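Local coordinates for protein probable chaperone (Pseudomonas aeruginosa, PDB 4JMF) that probably acts as a class IA type III secretion chaperone, a CesT-family dimer that binds effector proteins such as ExoS before their export, at residues Thr60-Glu63 with Gln64-Phe67; Gly77-Pro80 with Glu81-Glu84. All blocks are in the same frame, centred on the assembly; numbering follows the deposited sequence.

Contact 1: residues Thr60-Glu63 with Gln64-Phe67; sequences TANE and QNLF
The side-chain amides of Asn62 and Asn65 meet at a slant, their planes 43° apart, beside a type I beta turn that runs from Glu63 to Leu66, in the long loop between strands 46-53 and 75-78 of the CesT-type chaperone fold. Asn62 has its CG lodged between the backbone N and the carbonyl carbon (chi1 49°); this torsion brings Asn62 OD1 to the start of the turn, where it accepts a bent bond from Asn65 N (2.8 Å). The same N also reaches the backbone O of Asn62, but weakly. CB of Gln64 lies against the oxygen as well, 3.3 Å from Asn62 OD1.

The amide of Asn65 is held at both ends. Its ND2 gives a nearly straight bond to Thr60 O, 3.0 Å away, which lies in the plane of the amide, while OD1 accepts from the backbone N of Leu76 at the start of the next strand. These two bonds fix the flip of the group and tie the loop to the sheet edge. Asn65 packs on Asn65 of the second subunit, whose Trp88 NE1 donates to Asn65 O.

The turn itself is closed by Leu66 N and Glu63 O at 3.2 Å, and Lys73 NZ binds the same oxygen.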
loop_
_atom_site.group_PDB
_atom_site.type_symbol
_atom_site.label_atom_id
_atom_site.label_comp_id
_atom_site.label_asym_id
_atom_site.label_seq_id
_atom_site.Cartn_x
_atom_site.Cartn_y
_atom_site.Cartn_z
ATOM N N THR B 60 14.420 2.322 -1.346
ATOM C CA THR B 60 14.670 1.431 -2.479
ATOM C C THR B 60 14.001 0.073 -2.243
ATOM O O THR B 60 12.962 -0.010 -1.565
ATOM C CB THR B 60 16.206 1.288 -2.773
ATOM O OG1 THR B 60 16.810 0.422 -1.811
ATOM C CG2 THR B 60 16.887 2.636 -2.680
ATOM N N ALA B 61 14.577 -0.988 -2.806
ATOM C CA ALA B 61 14.082 -2.339 -2.540
ATOM C C ALA B 61 14.500 -2.754 -1.129
ATOM O O ALA B 61 15.599 -3.280 -0.916
ATOM C CB ALA B 61 14.618 -3.334 -3.579
ATOM N N ASN B 62 13.630 -2.510 -0.152
ATOM C CA ASN B 62 13.984 -2.814 1.228
ATOM C C ASN B 62 12.868 -3.441 2.032
ATOM O O ASN B 62 11.758 -3.669 1.523
ATOM C CB ASN B 62 14.372 -1.536 1.922
ATOM C CG ASN B 62 13.368 -0.480 1.680
ATOM O OD1 ASN B 62 12.248 -0.547 2.178
ATOM N ND2 ASN B 62 13.726 0.487 0.856
ATOM N N GLU B 63 13.181 -3.683 3.306
ATOM C CA GLU B 63 12.285 -4.366 4.227
ATOM C C GLU B 63 11.046 -3.506 4.493
ATOM O O GLU B 63 9.931 -4.022 4.575
ATOM C CB GLU B 63 13.021 -4.686 5.531
ATOM C CG GLU B 63 12.218 -5.539 6.510
ATOM C CD GLU B 63 12.945 -5.777 7.825
ATOM O OE1 GLU B 63 14.122 -5.369 7.948
ATOM O OE2 GLU B 63 12.329 -6.369 8.738
ATOM N N GLN B 64 11.236 -2.197 4.607
ATOM C CA GLN B 64 10.102 -1.308 4.822
ATOM C C GLN B 64 9.119 -1.406 3.654
ATOM O O GLN B 64 7.900 -1.314 3.842
ATOM C CB GLN B 64 10.577 0.135 4.994
ATOM C CG GLN B 64 9.448 1.103 5.362
ATOM C CD GLN B 64 8.834 0.771 6.710
ATOM O OE1 GLN B 64 9.533 0.710 7.723
ATOM N NE2 GLN B 64 7.519 0.537 6.728
ATOM N N ASN B 65 9.653 -1.625 2.454
ATOM C CA ASN B 65 8.826 -1.662 1.246
ATOM C C ASN B 65 8.344 -3.055 0.829
ATOM O O ASN B 65 7.801 -3.249 -0.272
ATOM C CB ASN B 65 9.535 -0.925 0.105
ATOM C CG ASN B 65 9.630 0.569 0.376
ATOM O OD1 ASN B 65 8.730 1.144 0.987
ATOM N ND2 ASN B 65 10.729 1.194 -0.038
ATOM N N LEU B 66 8.539 -4.018 1.722
ATOM C CA LEU B 66 7.967 -5.352 1.553
ATOM C C LEU B 66 6.633 -5.419 2.290
ATOM O O LEU B 66 6.477 -4.844 3.378
ATOM C CB LEU B 66 8.907 -6.410 2.132
ATOM C CG LEU B 66 8.501 -7.864 1.914
ATOM C CD1 LEU B 66 8.354 -8.114 0.424
ATOM C CD2 LEU B 66 9.538 -8.795 2.520
ATOM N N PHE B 67 5.667 -6.107 1.698
ATOM C CA PHE B 67 4.358 -6.262 2.323
ATOM C C PHE B 67 4.476 -7.035 3.643
ATOM O O PHE B 67 5.385 -7.852 3.808
ATOM C CB PHE B 67 3.399 -6.984 1.367
ATOM C CG PHE B 67 3.876 -8.346 0.939
ATOM C CD1 PHE B 67 4.521 -8.522 -0.287
ATOM C CD2 PHE B 67 3.676 -9.454 1.752
ATOM C CE1 PHE B 67 4.961 -9.785 -0.691
ATOM C CE2 PHE B 67 4.120 -10.721 1.361
ATOM C CZ PHE B 67 4.756 -10.883 0.137
#

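Contact 2: residues Gly77-Pro80 with Glu81-Glu84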
loop_
_atom_site.group_PDB
_atom_site.type_symbol
_atom_site.label_atom_id
_atom_site.label_comp_id
_atom_site.label_asym_id
_atom_site.label_seq_id
_atom_site.Cartn_x
_atom_site.Cartn_y
_atom_site.Cartn_z
ATOM N N GLY B 77 8.902 6.074 -0.467
ATOM C CA GLY B 77 9.179 6.324 -1.870
ATOM C C GLY B 77 9.698 7.734 -2.069
ATOM O O GLY B 77 9.902 8.482 -1.099
ATOM N N ARG B 78 9.910 8.125 -3.317
ATOM C CA ARG B 78 10.532 9.420 -3.540
ATOM C C ARG B 78 10.113 10.048 -4.858
ATOM O O ARG B 78 10.140 9.407 -5.904
ATOM C CB ARG B 78 12.050 9.273 -3.436
ATOM C CG ARG B 78 12.819 10.542 -3.682
ATOM C CD ARG B 78 14.300 10.255 -3.589
ATOM N NE ARG B 78 15.062 11.474 -3.347
ATOM C CZ ARG B 78 16.374 11.507 -3.134
ATOM N NH1 ARG B 78 17.082 10.382 -3.154
ATOM N NH2 ARG B 78 16.979 12.666 -2.904
ATOM N N ASP B 79 9.686 11.301 -4.790
ATOM C CA ASP B 79 9.300 12.035 -5.981
ATOM C C ASP B 79 10.580 12.341 -6.756
ATOM O O ASP B 79 11.458 13.034 -6.248
ATOM C CB ASP B 79 8.586 13.327 -5.558
ATOM C CG ASP B 79 8.511 14.345 -6.652
ATOM O OD1 ASP B 79 8.409 13.972 -7.843
ATOM O OD2 ASP B 79 8.562 15.545 -6.316
ATOM N N PRO B 80 10.692 11.813 -7.986
ATOM C CA PRO B 80 11.899 12.033 -8.791
ATOM C C PRO B 80 12.139 13.509 -9.142
ATOM O O PRO B 80 13.293 13.893 -9.310
ATOM C CB PRO B 80 11.636 11.209 -10.056
ATOM C CG PRO B 80 10.137 11.100 -10.131
ATOM C CD PRO B 80 9.675 11.027 -8.712
ATOM N N GLU B 81 11.096 14.324 -9.248
ATOM C CA GLU B 81 11.297 15.735 -9.588
ATOM C C GLU B 81 11.920 16.517 -8.425
ATOM O O GLU B 81 13.058 16.965 -8.511
ATOM C CB GLU B 81 9.978 16.390 -10.012
ATOM C CG GLU B 81 10.089 17.897 -10.284
ATOM C CD GLU B 81 8.800 18.661 -9.971
ATOM O OE1 GLU B 81 7.932 18.762 -10.874
ATOM O OE2 GLU B 81 8.661 19.164 -8.825
ATOM N N SER B 82 11.169 16.665 -7.339
ATOM C CA SER B 82 11.613 17.431 -6.179
ATOM C C SER B 82 12.671 16.699 -5.373
ATOM O O SER B 82 13.417 17.311 -4.597
ATOM C CB SER B 82 10.423 17.694 -5.258
ATOM O OG SER B 82 9.975 16.470 -4.685
ATOM N N GLY B 83 12.717 15.380 -5.523
ATOM C CA GLY B 83 13.609 14.566 -4.717
ATOM C C GLY B 83 13.082 14.307 -3.318
ATOM O O GLY B 83 13.749 13.644 -2.514
ATOM N N GLU B 84 11.881 14.805 -3.020
ATOM C CA GLU B 84 11.328 14.646 -1.675
ATOM C C GLU B 84 10.977 13.196 -1.372
ATOM O O GLU B 84 10.313 12.522 -2.175
ATOM C CB GLU B 84 10.089 15.537 -1.478
ATOM C CG GLU B 84 10.393 17.016 -1.561
ATOM C CD GLU B 84 10.885 17.592 -0.252
ATOM O OE1 GLU B 84 10.550 18.762 0.015
ATOM O OE2 GLU B 84 11.588 16.891 0.513
#
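The carboxylate of Asp79 lies with one face over the backbone N-H groups of Glu81 and Ser82, and the guanidinium of Arg78 meets Gly83 O at its edge; both lie in the beta hairpin that joins strands 75-78 and 85-92. Glu81 N approaches Asp79 OD1 at 3.1 Å and Ser82 N approaches OD2 of the same Asp79 at 3.0 Å, each donor well above the carboxylate plane and both from the same side. The first of these bonds makes an Asx turn. Asp79 CG is turned away from its own backbone N (chi1 163°), which swings the carboxylate over the loop that follows. The paired donors would tend to stabilise its negative charge, and that may offset the nearby Glu81 carboxylate, which runs alongside with its plane turned by 64°.

Arg78 stretches out from the strand in an extended chain and donates NE to Gly83 O at 2.7 Å, the oxygen lying a little off the guanidinium plane. Gly83 itself adopts a positive phi (79°) where the loop turns back. The hairpin is closed by the hydrogen bond from Asp79 N to Glu84 O, 3.0 Å.

Glu84 OE2 makes a salt bridge to Arg52 NE of strand 46-53, and aromatic side chains of the chain of another protein pack on Asp79, Ser82 and Glu84. Ser82 adds an ST turn, its OG accepting from Glu84 N at 3.0 Å.

Both contacts are local, partly buried turns near the sheet edge, with centres about 17 Å apart and nearest atoms about 5 Å apart. Contact 1 belongs to the long loop leading into strand 75-78; contact 2 leaves this strand. Three of six touching residues are buried in contact 1, with Glu63 exposed, against two of eight in contact 2, where Pro80 and Glu81 are exposed. Neutral amides and carbonyls shape the first, charged groups gripping backbone donors and acceptors the second. They meet across the dimer: Asn62 and Arg78 each make backbone hydrogen bonds to the second subunit, Ala61 O bonds to Arg78 NE of that subunit, and Pro80 packs on its Glu63. Each also reaches the chain of another protein.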